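Local coordinates for protein alcohol dehydrogenase (Aeropyrum pernix, PDB 1H2B) that probably oxidises alcohols with NAD+, binding the coenzyme in the cleft between a zinc-binding GroES-like catalytic domain and a Rossmann-type domain, at residues C54-H59 / V284-E289; L290-I295 / V302-S307. All blocks are in the same frame, centred on the assembly; numbering follows the deposited sequence.

Contact 1 comes first along the chain: helix 55-61, close to the zinc, meets the loop 284-289, which leaves strand 279-283 of the parallel six-stranded coenzyme sheet. Contact 2 follows in series, 290-295 against 302-307, joined by the short helix 294-300 and ending on the outermost strand of that sheet within this chain, 303-306. Their centres lie about 18 Å apart, yet V284 and S307 touch, and the carbonyls of both residues receive the nicotinamide amide of the same NAJ. Contact 1 therefore joins the catalytic zinc region to the coenzyme domain across the dinucleotide, whereas contact 2 stays within the coenzyme domain. Both reach the second subunit, whose strands extend the sheet across the interface.

Contact 1. Residues C54-H59 / V284-E289; sequences CHTDLH and VGYGGE. With ZN (zinc ion), chain J; NAJ (nicotinamide-adenine-dinucleotide (acidic form)), chain I; OCA (octanoic acid (caprylic acid)), chain H.
Y286 holds CG between its backbone N and carbonyl carbon (chi1 59°), which carries the phenol across to T56, whose OG1 stands beside its own backbone N and opposite the carbonyl carbon (chi1 -74°). The two side chains cross at about a right angle, and the Y286 OH donates to T56 OG1 at 2.8 Å. The T56 hydroxyl is a shared node, gripped three ways: besides the tyrosine's bond, it accepts from NAJ O2D and donates to OCA O1, the octanoate oxygen that lies 1.9 Å from the zinc ion. Next to it H59 slides past Y286 in the opposite direction, H59 CD2 reaching Y286 CE1 at 3.4 Å, the ring planes 54° apart. The backbone N of Y286 hydrogen-bonds NAJ O3D at 3.2 Å, and H59 NE2 makes a weak hydrogen bond to the same oxygen. T56, the ribose hydroxyls and H59 lie much as in the proton relay of zinc-dependent alcohol dehydrogenases, in the cleft between catalytic and coenzyme domains. C54, N-cap of the helix, forms a capping box with D57; C54 SG accepts from T56 N and binds the zinc ion at 2.3 Å, with H79 and D168 completing the protein ligands. H55 grips the pyrophosphate, ND1 giving a nearly straight bond to NAJ O1A at 2.7 Å. Helix 55-61 rests through D57 and L58 on helix 339-347, V284 packs on helix 166-181, and the loop 284-289 runs from strand 279-283 into strand 289-293, where E289 pairs with a strand of the second subunit.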
# COMPACT_ATOMS: atom_id res chain seq x y z
N CYS B 54 26.55 19.17 6.94
CA CYS B 54 26.16 17.78 6.82
C CYS B 54 27.37 16.87 6.66
O CYS B 54 28.39 17.30 6.09
CB CYS B 54 25.26 17.68 5.58
SG CYS B 54 24.55 16.03 5.25
N HIS B 55 27.28 15.61 7.09
CA HIS B 55 28.37 14.72 6.73
C HIS B 55 28.61 14.63 5.21
O HIS B 55 29.73 14.36 4.76
CB HIS B 55 28.18 13.33 7.36
CG HIS B 55 29.47 12.59 7.60
ND1 HIS B 55 29.89 12.24 8.86
CD2 HIS B 55 30.43 12.14 6.74
CE1 HIS B 55 31.05 11.61 8.78
NE2 HIS B 55 31.40 11.53 7.51
N THR B 56 27.59 14.89 4.40
CA THR B 56 27.79 14.95 2.97
C THR B 56 28.82 16.00 2.57
O THR B 56 29.48 15.84 1.53
CB THR B 56 26.47 15.25 2.29
OG1 THR B 56 25.69 14.04 2.34
CG2 THR B 56 26.67 15.59 0.78
N ASP B 57 28.92 17.06 3.37
CA ASP B 57 29.95 18.10 3.11
C ASP B 57 31.36 17.56 3.25
O ASP B 57 32.24 17.94 2.45
CB ASP B 57 29.68 19.33 3.95
CG ASP B 57 28.36 19.94 3.58
OD1 ASP B 57 27.58 20.35 4.47
OD2 ASP B 57 28.05 19.97 2.38
N LEU B 58 31.58 16.64 4.18
CA LEU B 58 32.87 15.97 4.25
C LEU B 58 33.10 15.08 3.04
O LEU B 58 34.18 15.09 2.43
CB LEU B 58 32.98 15.14 5.52
CG LEU B 58 32.94 15.87 6.86
CD1 LEU B 58 32.70 14.86 7.95
CD2 LEU B 58 34.31 16.54 7.03
N HIS B 59 32.08 14.31 2.66
CA HIS B 59 32.15 13.52 1.45
C HIS B 59 32.44 14.40 0.23
O HIS B 59 33.24 14.00 -0.62
CB HIS B 59 30.88 12.68 1.21
CG HIS B 59 30.54 11.71 2.31
ND1 HIS B 59 31.47 11.02 3.05
CD2 HIS B 59 29.33 11.31 2.78
CE1 HIS B 59 30.86 10.26 3.95
NE2 HIS B 59 29.56 10.38 3.77
N VAL B 284 20.51 5.03 4.30
CA VAL B 284 20.47 6.48 4.21
C VAL B 284 21.89 7.00 4.13
O VAL B 284 22.25 7.75 3.20
CB VAL B 284 19.75 7.12 5.41
CG1 VAL B 284 19.80 8.63 5.22
CG2 VAL B 284 18.30 6.62 5.50
N GLY B 285 22.71 6.62 5.11
CA GLY B 285 24.14 6.93 5.01
C GLY B 285 24.78 6.26 3.79
O GLY B 285 24.31 5.21 3.32
N TYR B 286 25.90 6.81 3.33
CA TYR B 286 26.58 6.21 2.18
C TYR B 286 28.10 6.42 2.30
O TYR B 286 28.57 7.19 3.13
CB TYR B 286 26.05 6.74 0.83
CG TYR B 286 26.22 8.21 0.70
CD1 TYR B 286 27.40 8.72 0.20
CD2 TYR B 286 25.26 9.11 1.20
CE1 TYR B 286 27.63 10.09 0.14
CE2 TYR B 286 25.47 10.47 1.13
CZ TYR B 286 26.67 10.94 0.60
OH TYR B 286 26.92 12.29 0.58
N GLY B 287 28.82 5.66 1.48
CA GLY B 287 30.30 5.69 1.46
C GLY B 287 30.85 4.28 1.34
O GLY B 287 31.89 4.05 0.70
N GLY B 288 30.13 3.35 1.97
CA GLY B 288 30.52 1.95 2.07
C GLY B 288 29.93 1.12 0.94
O GLY B 288 29.03 1.59 0.22
N GLU B 289 30.43 -0.08 0.73
CA GLU B 289 29.88 -0.90 -0.34
C GLU B 289 29.02 -1.98 0.30
O GLU B 289 29.47 -2.64 1.20
CB GLU B 289 31.01 -1.51 -1.18
CG GLU B 289 30.45 -2.31 -2.35
CD GLU B 289 30.77 -1.74 -3.72
OE1 GLU B 289 31.09 -0.52 -3.84
OE2 GLU B 289 30.71 -2.51 -4.70
ZN ZN J . 23.23 16.59 3.49
PA NAJ I . 27.02 12.53 11.34
O1A NAJ I . 28.52 12.57 11.20
O2A NAJ I . 26.30 13.66 12.09
O5B NAJ I . 26.53 11.24 12.15
C5B NAJ I . 27.14 9.95 11.97
C4B NAJ I . 26.88 9.24 13.29
O4B NAJ I . 27.27 7.86 13.11
C3B NAJ I . 27.64 9.83 14.47
O3B NAJ I . 26.78 10.04 15.61
C2B NAJ I . 28.67 8.72 14.68
O2B NAJ I . 29.20 8.67 16.01
C1B NAJ I . 27.91 7.44 14.30
N9A NAJ I . 28.76 6.30 13.98
C8A NAJ I . 30.03 6.25 13.37
N7A NAJ I . 30.41 4.95 13.24
C5A NAJ I . 29.41 4.17 13.76
C6A NAJ I . 29.24 2.82 13.89
N6A NAJ I . 30.18 1.92 13.53
N1A NAJ I . 28.06 2.35 14.41
C2A NAJ I . 27.07 3.20 14.86
N3A NAJ I . 27.25 4.53 14.74
C4A NAJ I . 28.41 5.01 14.20
O3 NAJ I . 26.45 12.35 9.87
PN NAJ I . 25.07 12.91 9.24
O1N NAJ I . 25.27 14.26 8.71
O2N NAJ I . 23.96 12.64 10.17
O5D NAJ I . 25.00 11.97 7.93
C5D NAJ I . 24.78 10.58 8.13
C4D NAJ I . 25.02 9.85 6.81
O4D NAJ I . 23.92 10.14 5.94
C3D NAJ I . 26.26 10.32 6.06
O3D NAJ I . 26.74 9.22 5.26
C2D NAJ I . 25.71 11.41 5.14
O2D NAJ I . 26.49 11.70 4.01
C1D NAJ I . 24.39 10.72 4.75
N1N NAJ I . 23.33 11.53 4.15
C2N NAJ I . 22.46 10.87 3.34
C3N NAJ I . 21.38 11.55 2.79
C7N NAJ I . 20.47 10.83 1.85
O7N NAJ I . 19.51 11.59 1.30
N7N NAJ I . 20.49 9.52 1.59
C4N NAJ I . 21.14 12.94 3.06
C5N NAJ I . 21.98 13.51 4.05
C6N NAJ I . 23.07 12.83 4.55
C1 OCA H . 22.54 15.16 1.04
C2 OCA H . 22.90 14.14 -0.05
C3 OCA H . 22.00 14.32 -1.29
C4 OCA H . 22.50 13.64 -2.55
C5 OCA H . 21.62 14.04 -3.73
C6 OCA H . 21.93 13.22 -4.97
C7 OCA H . 21.01 13.51 -6.15
C8 OCA H . 21.41 12.64 -7.33
O1 OCA H . 23.28 15.29 2.05
O2 OCA H . 21.50 15.85 0.94

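Contact 2. Residues L290-I295 / V302-S307; sequences LRFPTI and VSFEGS. With NAJ (nicotinamide-adenine-dinucleotide (acidic form)), chain I.
F304 pushes its ring as a bump between L290 and F292, which stand on the same side of strand 290-293 with R291 turned away between them. The leading atom is F304 CZ, which drives edge-first at the F292 ring and comes to 3.4 Å from F292 CD2. The pair is an offset edge-to-face one, centroids 5.3 Å apart and planes at 85°. CG of F304 lies beside its backbone N (chi1 -56°), a setting that throws the ring across to the other strand. L290 fills the other flank: its CD1 sits over one face of the F304 ring, toward the rim, while L290 CD2 touches F304 CD1 at 3.7 Å. With only an alanine here in place of F304, the hollow between L290 and F292 would probably be left unfilled and the F292 ring would lose its edge-on partner. P272, in a loop, and V297 of helix 294-300 also touch the F304 side chain, and L290 also packs on F304 of the second subunit. Strand 303-306 is the last of the Rossmann-type parallel sheet in this chain, reached through strand 289-293 and helix 294-300; both strands pair with the second subunit. S303 OG donates to E305 OE2, which also pairs with R280, and the carbonyl O of S307 accepts from NAJ N7N at 2.9 Å. No hydrogen bond joins the two segments, so their fit rests on hydrocarbon shape and aromatic contact.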
# COMPACT_ATOMS: atom_id res chain seq x y z
N LEU B 290 27.78 -2.15 -0.16
CA LEU B 290 26.93 -3.22 0.39
C LEU B 290 27.47 -4.56 -0.11
O LEU B 290 27.80 -4.65 -1.28
CB LEU B 290 25.47 -2.92 -0.02
CG LEU B 290 24.33 -3.87 0.34
CD1 LEU B 290 24.11 -3.94 1.84
CD2 LEU B 290 23.05 -3.36 -0.33
N ARG B 291 27.63 -5.58 0.77
CA ARG B 291 28.11 -6.92 0.40
C ARG B 291 27.46 -7.97 1.27
O ARG B 291 27.76 -8.11 2.48
CB ARG B 291 29.63 -7.12 0.51
CG ARG B 291 30.43 -6.01 1.15
CD ARG B 291 31.88 -5.92 0.65
NE ARG B 291 32.15 -4.78 -0.24
CZ ARG B 291 32.42 -4.90 -1.55
NH1 ARG B 291 32.47 -6.09 -2.12
NH2 ARG B 291 32.66 -3.82 -2.29
N PHE B 292 26.54 -8.71 0.68
CA PHE B 292 25.74 -9.62 1.49
C PHE B 292 25.37 -10.83 0.65
O PHE B 292 25.04 -10.66 -0.53
CB PHE B 292 24.47 -8.88 1.95
CG PHE B 292 23.70 -9.57 3.03
CD1 PHE B 292 24.17 -9.62 4.34
CD2 PHE B 292 22.47 -10.14 2.76
CE1 PHE B 292 23.43 -10.22 5.36
CE2 PHE B 292 21.72 -10.71 3.78
CZ PHE B 292 22.18 -10.77 5.07
N PRO B 293 25.42 -12.04 1.18
CA PRO B 293 25.10 -13.22 0.34
C PRO B 293 23.62 -13.26 -0.12
O PRO B 293 22.70 -13.09 0.70
CB PRO B 293 25.40 -14.42 1.27
CG PRO B 293 26.10 -13.87 2.46
CD PRO B 293 25.82 -12.41 2.55
N THR B 294 23.39 -13.48 -1.40
CA THR B 294 21.97 -13.62 -1.82
C THR B 294 21.21 -14.77 -1.19
O THR B 294 20.00 -14.71 -1.07
CB THR B 294 21.81 -13.64 -3.36
OG1 THR B 294 22.61 -14.70 -3.91
CG2 THR B 294 22.27 -12.30 -4.01
N ILE B 295 21.90 -15.85 -0.82
CA ILE B 295 21.19 -16.93 -0.15
C ILE B 295 20.54 -16.46 1.16
O ILE B 295 19.47 -16.95 1.52
CB ILE B 295 22.11 -18.19 0.05
CG1 ILE B 295 21.24 -19.39 0.46
CG2 ILE B 295 23.23 -17.90 1.06
CD1 ILE B 295 21.96 -20.77 0.36
N VAL B 302 14.66 -10.65 3.03
CA VAL B 302 14.95 -9.29 3.50
C VAL B 302 15.07 -8.35 2.31
O VAL B 302 15.25 -8.76 1.15
CB VAL B 302 16.21 -9.20 4.38
CG1 VAL B 302 15.90 -9.87 5.75
CG2 VAL B 302 17.39 -9.88 3.71
N SER B 303 15.01 -7.07 2.62
CA SER B 303 15.21 -6.04 1.59
C SER B 303 16.18 -4.97 2.07
O SER B 303 16.32 -4.74 3.25
CB SER B 303 13.91 -5.37 1.14
OG SER B 303 13.24 -4.78 2.27
N PHE B 304 16.82 -4.32 1.12
CA PHE B 304 17.74 -3.22 1.35
C PHE B 304 17.22 -2.06 0.51
O PHE B 304 17.11 -2.17 -0.70
CB PHE B 304 19.13 -3.59 0.84
CG PHE B 304 19.71 -4.88 1.45
CD1 PHE B 304 20.41 -5.76 0.65
CD2 PHE B 304 19.55 -5.20 2.78
CE1 PHE B 304 20.95 -6.95 1.18
CE2 PHE B 304 20.09 -6.41 3.32
CZ PHE B 304 20.76 -7.26 2.53
N GLU B 305 16.84 -0.97 1.15
CA GLU B 305 16.07 0.07 0.44
C GLU B 305 16.73 1.42 0.63
O GLU B 305 16.81 1.93 1.77
CB GLU B 305 14.66 0.15 1.03
CG GLU B 305 13.89 -1.18 0.85
CD GLU B 305 12.60 -1.22 1.63
OE1 GLU B 305 11.86 -0.20 1.60
OE2 GLU B 305 12.29 -2.29 2.21
N GLY B 306 17.18 2.04 -0.47
CA GLY B 306 17.75 3.36 -0.33
C GLY B 306 16.67 4.39 -0.05
O GLY B 306 15.50 4.23 -0.41
N SER B 307 17.09 5.48 0.61
CA SER B 307 16.18 6.60 0.80
C SER B 307 16.97 7.86 0.52
O SER B 307 18.10 7.97 0.97
CB SER B 307 15.64 6.62 2.24
OG SER B 307 14.44 7.39 2.29
PA NAJ I . 27.02 12.53 11.34
O1A NAJ I . 28.52 12.57 11.20
O2A NAJ I . 26.30 13.66 12.09
O5B NAJ I . 26.53 11.24 12.15
C5B NAJ I . 27.14 9.95 11.97
C4B NAJ I . 26.88 9.24 13.29
O4B NAJ I . 27.27 7.86 13.11
C3B NAJ I . 27.64 9.83 14.47
O3B NAJ I . 26.78 10.04 15.61
C2B NAJ I . 28.67 8.72 14.68
O2B NAJ I . 29.20 8.67 16.01
C1B NAJ I . 27.91 7.44 14.30
N9A NAJ I . 28.76 6.30 13.98
C8A NAJ I . 30.03 6.25 13.37
N7A NAJ I . 30.41 4.95 13.24
C5A NAJ I . 29.41 4.17 13.76
C6A NAJ I . 29.24 2.82 13.89
N6A NAJ I . 30.18 1.92 13.53
N1A NAJ I . 28.06 2.35 14.41
C2A NAJ I . 27.07 3.20 14.86
N3A NAJ I . 27.25 4.53 14.74
C4A NAJ I . 28.41 5.01 14.20
O3 NAJ I . 26.45 12.35 9.87
PN NAJ I . 25.07 12.91 9.24
O1N NAJ I . 25.27 14.26 8.71
O2N NAJ I . 23.96 12.64 10.17
O5D NAJ I . 25.00 11.97 7.93
C5D NAJ I . 24.78 10.58 8.13
C4D NAJ I . 25.02 9.85 6.81
O4D NAJ I . 23.92 10.14 5.94
C3D NAJ I . 26.26 10.32 6.06
O3D NAJ I . 26.74 9.22 5.26
C2D NAJ I . 25.71 11.41 5.14
O2D NAJ I . 26.49 11.70 4.01
C1D NAJ I . 24.39 10.72 4.75
N1N NAJ I . 23.33 11.53 4.15
C2N NAJ I . 22.46 10.87 3.34
C3N NAJ I . 21.38 11.55 2.79
C7N NAJ I . 20.47 10.83 1.85
O7N NAJ I . 19.51 11.59 1.30
N7N NAJ I . 20.49 9.52 1.59
C4N NAJ I . 21.14 12.94 3.06
C5N NAJ I . 21.98 13.51 4.05
C6N NAJ I . 23.07 12.83 4.55